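Local coordinates for protein tungsten-containing formylmethanofuran dehydrogenase 2 subunit C (Methanothermobacter wolfeii, PDB 5T5I) that probably forms part of the tungsten-containing formylmethanofuran dehydrogenase complex, which interconverts carbon dioxide and methanofuran with formylmethanofuran in methanogenesis, at residues S2-T7 against F52-E57. Numbering follows the deposited sequence.
Sequences SEIILT and FEVSGE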
ATOM      1  N   SER C   2       1.435  63.464 -26.152  1.00 45.13           N
ATOM      2  CA  SER C   2       0.179  63.657 -26.868  1.00 44.74           C
ATOM      3  C   SER C   2      -0.694  62.402 -26.736  1.00 46.38           C
ATOM      4  O   SER C   2      -0.239  61.303 -27.084  1.00 43.76           O
ATOM      5  CB  SER C   2       0.462  63.970 -28.332  1.00 49.92           C
ATOM      6  OG  SER C   2       1.061  65.247 -28.460  1.00 65.53           O
ATOM      7  N   GLU C   3      -1.932  62.558 -26.204  1.00 42.27           N
ATOM      8  CA  GLU C   3      -2.858  61.439 -25.981  1.00 41.27           C
ATOM      9  C   GLU C   3      -3.890  61.329 -27.104  1.00 45.30           C
ATOM     10  O   GLU C   3      -4.477  62.344 -27.479  1.00 45.64           O
ATOM     11  CB  GLU C   3      -3.606  61.604 -24.644  1.00 42.73           C
ATOM     12  CG  GLU C   3      -2.704  61.692 -23.424  1.00 50.39           C
ATOM     13  CD  GLU C   3      -3.415  61.624 -22.082  1.00 68.28           C
ATOM     14  OE1 GLU C   3      -4.653  61.815 -22.042  1.00 58.62           O
ATOM     15  OE2 GLU C   3      -2.727  61.380 -21.064  1.00 62.03           O
ATOM     16  N   ILE C   4      -4.089  60.107 -27.648  1.00 40.78           N
ATOM     17  CA  ILE C   4      -5.101  59.794 -28.665  1.00 40.38           C
ATOM     18  C   ILE C   4      -6.028  58.774 -27.986  1.00 43.94           C
ATOM     19  O   ILE C   4      -5.557  57.728 -27.536  1.00 42.78           O
ATOM     20  CB  ILE C   4      -4.470  59.285 -29.994  1.00 42.65           C
ATOM     21  CG1 ILE C   4      -3.708  60.439 -30.685  1.00 44.35           C
ATOM     22  CG2 ILE C   4      -5.548  58.712 -30.937  1.00 42.20           C
ATOM     23  CD1 ILE C   4      -2.643  60.009 -31.647  1.00 52.09           C
ATOM     24  N   ILE C   5      -7.323  59.108 -27.864  1.00 41.10           N
ATOM     25  CA  ILE C   5      -8.302  58.286 -27.150  1.00 40.22           C
ATOM     26  C   ILE C   5      -9.140  57.465 -28.113  1.00 42.86           C
ATOM     27  O   ILE C   5      -9.791  58.035 -28.990  1.00 41.23           O
ATOM     28  CB  ILE C   5      -9.234  59.155 -26.249  1.00 44.26           C
ATOM     29  CG1 ILE C   5      -8.470  60.269 -25.475  1.00 45.81           C
ATOM     30  CG2 ILE C   5     -10.047  58.269 -25.286  1.00 44.23           C
ATOM     31  CD1 ILE C   5      -7.386  59.805 -24.562  1.00 50.02           C
ATOM     32  N   LEU C   6      -9.171  56.134 -27.911  1.00 38.72           N
ATOM     33  CA  LEU C   6     -10.006  55.220 -28.677  1.00 38.32           C
ATOM     34  C   LEU C   6     -11.085  54.717 -27.724  1.00 41.22           C
ATOM     35  O   LEU C   6     -10.761  54.052 -26.743  1.00 39.28           O
ATOM     36  CB  LEU C   6      -9.220  54.019 -29.228  1.00 37.34           C
ATOM     37  CG  LEU C   6      -8.047  54.276 -30.173  1.00 42.46           C
ATOM     38  CD1 LEU C   6      -7.548  52.945 -30.758  1.00 40.94           C
ATOM     39  CD2 LEU C   6      -8.428  55.195 -31.293  1.00 44.92           C
ATOM     40  N   THR C   7     -12.354  55.046 -27.981  1.00 37.99           N
ATOM     41  CA  THR C   7     -13.447  54.605 -27.110  1.00 38.51           C
ATOM     42  C   THR C   7     -14.175  53.528 -27.875  1.00 42.17           C
ATOM     43  O   THR C   7     -14.764  53.824 -28.915  1.00 41.28           O
ATOM     44  CB  THR C   7     -14.348  55.763 -26.716  1.00 49.72           C
ATOM     45  OG1 THR C   7     -13.534  56.810 -26.195  1.00 46.41           O
ATOM     46  CG2 THR C   7     -15.384  55.363 -25.680  1.00 51.79           C
ATOM     47  N   PHE C  52     -14.562  52.092 -33.185  1.00 35.17           N
ATOM     48  CA  PHE C  52     -14.039  52.969 -32.138  1.00 34.92           C
ATOM     49  C   PHE C  52     -14.357  54.419 -32.422  1.00 41.14           C
ATOM     50  O   PHE C  52     -14.230  54.849 -33.570  1.00 40.93           O
ATOM     51  CB  PHE C  52     -12.502  52.872 -32.039  1.00 35.39           C
ATOM     52  CG  PHE C  52     -11.983  51.519 -31.621  1.00 34.13           C
ATOM     53  CD1 PHE C  52     -11.732  50.532 -32.561  1.00 35.16           C
ATOM     54  CD2 PHE C  52     -11.754  51.232 -30.288  1.00 34.74           C
ATOM     55  CE1 PHE C  52     -11.275  49.273 -32.171  1.00 35.42           C
ATOM     56  CE2 PHE C  52     -11.309  49.978 -29.897  1.00 36.31           C
ATOM     57  CZ  PHE C  52     -11.088  48.998 -30.836  1.00 34.40           C
ATOM     58  N   GLU C  53     -14.680  55.196 -31.370  1.00 37.64           N
ATOM     59  CA  GLU C  53     -14.793  56.648 -31.482  1.00 39.03           C
ATOM     60  C   GLU C  53     -13.331  57.099 -31.326  1.00 43.94           C
ATOM     61  O   GLU C  53     -12.591  56.438 -30.589  1.00 44.00           O
ATOM     62  CB  GLU C  53     -15.640  57.264 -30.356  1.00 41.17           C
ATOM     63  CG  GLU C  53     -17.067  56.743 -30.246  1.00 51.85           C
ATOM     64  CD  GLU C  53     -18.060  57.269 -31.264  1.00 72.25           C
ATOM     65  OE1 GLU C  53     -17.655  58.031 -32.172  1.00 72.57           O
ATOM     66  OE2 GLU C  53     -19.255  56.914 -31.148  1.00 65.76           O
ATOM     67  N   VAL C  54     -12.894  58.144 -32.039  1.00 40.28           N
ATOM     68  CA  VAL C  54     -11.507  58.629 -31.975  1.00 40.32           C
ATOM     69  C   VAL C  54     -11.489  60.127 -31.641  1.00 46.78           C
ATOM     70  O   VAL C  54     -12.237  60.891 -32.247  1.00 45.98           O
ATOM     71  CB  VAL C  54     -10.725  58.352 -33.291  1.00 43.48           C
ATOM     72  CG1 VAL C  54      -9.236  58.681 -33.128  1.00 42.59           C
ATOM     73  CG2 VAL C  54     -10.898  56.900 -33.757  1.00 42.76           C
ATOM     74  N   SER C  55     -10.611  60.539 -30.699  1.00 44.31           N
ATOM     75  CA  SER C  55     -10.404  61.935 -30.310  1.00 45.40           C
ATOM     76  C   SER C  55      -8.973  62.129 -29.769  1.00 49.76           C
ATOM     77  O   SER C  55      -8.247  61.148 -29.570  1.00 47.82           O
ATOM     78  CB  SER C  55     -11.422  62.362 -29.252  1.00 49.38           C
ATOM     79  OG  SER C  55     -11.264  61.640 -28.045  1.00 57.15           O
ATOM     80  N   GLY C  56      -8.588  63.383 -29.543  1.00 48.08           N
ATOM     81  CA  GLY C  56      -7.282  63.723 -28.988  1.00 48.50           C
ATOM     82  C   GLY C  56      -6.416  64.586 -29.873  1.00 53.66           C
ATOM     83  O   GLY C  56      -6.923  65.278 -30.757  1.00 54.12           O
ATOM     84  N   GLU C  57      -5.092  64.535 -29.642  1.00 50.96           N
ATOM     85  CA  GLU C  57      -4.118  65.376 -30.347  1.00 51.32           C
ATOM     86  C   GLU C  57      -3.084  64.571 -31.148  1.00 52.89           C
ATOM     87  O   GLU C  57      -2.350  63.775 -30.567  1.00 52.32           O
ATOM     88  CB  GLU C  57      -3.394  66.345 -29.373  1.00 53.77           C
ATOM     89  CG  GLU C  57      -2.957  65.749 -28.036  1.00 64.83           C
ATOM     90  CD  GLU C  57      -2.146  66.663 -27.135  1.00 92.87           C
ATOM     91  OE1 GLU C  57      -1.516  67.619 -27.644  1.00 77.53           O
ATOM     92  OE2 GLU C  57      -2.119  66.398 -25.911  1.00 94.28           O
TER
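Ser2 meets Glu57, which follows strand 52-56: Ser2 OG lies 3.6 Å from Glu57 OE1, close but not bonded. Glu57 places CG between its own backbone N and carbonyl carbon (chi1 43°) and then runs extended, which carries the carboxylate alongside Ser2. Glu3 O accepts a hydrogen bond from Glu57 N at 3.1 Å (N-H...O 167°). At Ile4, opposite Gly56 in a non-hydrogen-bonded pair, the CA atoms close to 4.5 Å; Gly56 CA makes a CA-H...O contact to Glu3 O (3.5 Å), and its positive phi is one glycine takes readily. Ile5 and Ser55 form a hydrogen-bonded pair: Ile5 N reaches Ser55 O at 2.8 Å and Ser55 N returns to Ile5 O, this second bond lying in the carbonyl plane. Leu6 packs on the opposite face of the sheet from Ile5, where its CD2 runs beside Val54 CG2 at 3.9 Å and its CB lies obliquely against the Phe52 ring, 3.9 Å from Phe52 CD2. Thr7 closes the pairing with Glu53 through bonds in both directions, Glu53 N to Thr7 O being 2.8 Å. This antiparallel pair (162° between strand directions) ends a run of parallel strands consistent with a beta-helix-like fold, 52-56 being outermost within this chain. Backbone bonds from Ile4 and Leu6 to parallel strand 66-69 place 3-8 between 66-69 and 52-56; helices 23-26 and 31-35 cover the face bearing Ile4, Leu6 and Val54, through Phe26, Ile31 and Ile34.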